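Side-chain contact in insect fatty acid binding protein (PDB 1MDC), which binds fatty acids in a one-to-one ratio inside a beta-barrel, as a cytoplasmic lipid carrier: residues 28-31 against 32-36. Numbering follows the deposited sequence. Where two conformers were deposited one is given.
Sequences DKIQ and ALVSD
I30 and V34 lie one turn apart on helix 27-35, and their side chains meet through single methyls. CG2 of I30 stands 4.3 Å from CG1 of V34, a loose apolar contact. The first torsion of V34 (chi1 -43°) sets CG1 beside its own backbone N, and this also carries it to 3.3 Å from the carbonyl O of I30. L33 makes a similar approach one residue earlier: its CG rests 3.4 Å from K29 O. I30, L33 and V34 all touch L20 of helix 16-21.

The two helices form the helix-turn-helix lid of the fatty-acid-binding protein barrel. L33 is on the inner side of this lid, its side chain about 4 Å from the bound palmitic acid. The extended chain of Q31 leads away from the next turn.

Backbone bonds of the i to i+4 kind join the two turns. L33 N donates to K29 O at 2.9 Å, and V34 N to I30 O at 3.0 Å. A32 N bonds to D28 O in the same way. The last of these bonds is weak: S35 N donates to Q31 O at 3.1 Å, with an N-H...O angle of 135°. Beyond it, D36 turns off into a loop, where OD1 accepts a hydrogen bond from G56 N.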
ATOM      1  N   ASP A  28     -16.776   7.663   6.764  1.00 12.44           N
ATOM      2  CA  ASP A  28     -15.791   8.645   7.153  1.00  9.35           C
ATOM      3  C   ASP A  28     -14.365   8.200   6.852  1.00 12.77           C
ATOM      4  O   ASP A  28     -13.492   9.028   6.549  1.00 12.75           O
ATOM      5  CB  ASP A  28     -15.786   8.846   8.651  1.00 14.11           C
ATOM      6  CG  ASP A  28     -16.880   9.718   9.115  1.00 74.50           C
ATOM      7  OD1 ASP A  28     -17.555  10.313   8.171  1.00 30.06           O
ATOM      8  OD2 ASP A  28     -17.119   9.842  10.266  1.00 30.28           O
ATOM      9  N   LYS A  29     -14.117   6.891   6.971  1.00 11.48           N
ATOM     10  CA  LYS A  29     -12.780   6.380   6.703  1.00  9.87           C
ATOM     11  C   LYS A  29     -12.518   6.450   5.220  1.00 12.71           C
ATOM     12  O   LYS A  29     -11.411   6.739   4.761  1.00 13.55           O
ATOM     13  CB  LYS A  29     -12.542   4.945   7.132  1.00 12.92           C
ATOM     14  CG  LYS A  29     -12.058   4.907   8.560  1.00 37.36           C
ATOM     15  CD  LYS A  29     -12.255   3.509   9.090  1.00 82.42           C
ATOM     16  CE  LYS A  29     -11.527   3.149  10.378  1.00100.00           C
ATOM     17  NZ  LYS A  29     -11.126   1.720  10.409  1.00 60.41           N
ATOM     18  N   ILE A  30     -13.573   6.177   4.469  1.00  8.66           N
ATOM     19  CA  ILE A  30     -13.463   6.224   3.042  1.00 10.91           C
ATOM     20  C   ILE A  30     -13.134   7.646   2.601  1.00 18.06           C
ATOM     21  O   ILE A  30     -12.263   7.876   1.784  1.00 11.34           O
ATOM     22  CB  ILE A  30     -14.698   5.675   2.385  1.00  9.57           C
ATOM     23  CG1 ILE A  30     -14.709   4.169   2.486  1.00 10.87           C
ATOM     24  CG2 ILE A  30     -14.725   6.123   0.943  1.00 13.51           C
ATOM     25  CD1 ILE A  30     -15.976   3.537   1.827  1.00 17.36           C
ATOM     26  N   GLN A  31     -13.822   8.630   3.152  1.00 10.09           N
ATOM     27  CA  GLN A  31     -13.565  10.018   2.796  1.00 15.63           C
ATOM     28  C   GLN A  31     -12.134  10.453   3.155  1.00 24.92           C
ATOM     29  O   GLN A  31     -11.450  11.150   2.404  1.00 15.65           O
ATOM     30  CB  GLN A  31     -14.640  10.964   3.455  1.00 25.49           C
ATOM     31  CG  GLN A  31     -14.513  12.497   3.168  1.00 59.35           C
ATOM     32  CD  GLN A  31     -15.508  13.357   3.977  1.00100.00           C
ATOM     33  OE1 GLN A  31     -15.670  13.205   5.201  1.00 42.57           O
ATOM     34  NE2 GLN A  31     -16.198  14.275   3.302  1.00 34.65           N
ATOM     35  N   ALA A  32     -11.676  10.053   4.327  1.00 13.68           N
ATOM     36  CA  ALA A  32     -10.351  10.423   4.731  1.00 11.82           C
ATOM     37  C   ALA A  32      -9.322   9.779   3.812  1.00 13.21           C
ATOM     38  O   ALA A  32      -8.379  10.415   3.360  1.00 15.23           O
ATOM     39  CB  ALA A  32     -10.113  10.050   6.197  1.00 16.13           C
ATOM     40  N   LEU A  33      -9.487   8.500   3.515  1.00  9.71           N
ATOM     41  CA  LEU A  33      -8.516   7.843   2.648  1.00  9.38           C
ATOM     42  C   LEU A  33      -8.448   8.402   1.252  1.00 10.70           C
ATOM     43  O   LEU A  33      -7.369   8.542   0.662  1.00 16.24           O
ATOM     44  CB  LEU A  33      -8.659   6.316   2.610  1.00  8.94           C
ATOM     45  CG  LEU A  33      -8.236   5.709   3.949  1.00 13.51           C
ATOM     46  CD1 LEU A  33      -8.717   4.254   3.959  1.00 13.80           C
ATOM     47  CD2 LEU A  33      -6.695   5.727   4.067  1.00 13.08           C
ATOM     48  N   VAL A  34      -9.606   8.721   0.696  1.00  9.94           N
ATOM     49  CA  VAL A  34      -9.601   9.244  -0.654  1.00 11.78           C
ATOM     50  C   VAL A  34      -9.046  10.648  -0.717  1.00  8.34           C
ATOM     51  O   VAL A  34      -8.599  11.098  -1.756  1.00 16.38           O
ATOM     52  CB  VAL A  34     -10.892   9.122  -1.513  1.00 19.24           C
ATOM     53  CG1 VAL A  34     -11.550   7.778  -1.386  1.00 15.97           C
ATOM     54  CG2 VAL A  34     -11.849  10.246  -1.332  1.00 31.79           C
ATOM     55  N   SER A  35      -9.080  11.353   0.385  0.50 24.42           N
ATOM     56  CA  SER A  35      -8.579  12.721   0.330  0.50 32.26           C
ATOM     57  C   SER A  35      -7.067  12.773   0.663  0.50 45.93           C
ATOM     58  O   SER A  35      -6.438  13.825   0.500  0.50 40.15           O
ATOM     59  CB  SER A  35      -9.300  13.655   1.303  0.75 19.43           C
ATOM     60  OG  SER A  35      -8.906  13.352   2.638  0.75 19.09           O
ATOM     61  N   ASP A  36      -6.514  11.669   1.154  1.00 11.98           N
ATOM     62  CA  ASP A  36      -5.100  11.667   1.540  1.00 11.04           C
ATOM     63  C   ASP A  36      -4.129  11.954   0.410  1.00 11.68           C
ATOM     64  O   ASP A  36      -4.446  11.709  -0.742  1.00  9.89           O
ATOM     65  CB  ASP A  36      -4.850  10.194   1.973  1.00 18.41           C
ATOM     66  CG  ASP A  36      -3.605   9.833   2.756  1.00 22.71           C
ATOM     67  OD1 ASP A  36      -3.060  10.846   3.332  1.00 22.02           O
ATOM     68  OD2 ASP A  36      -3.201   8.688   2.862  1.00 20.55           O
TER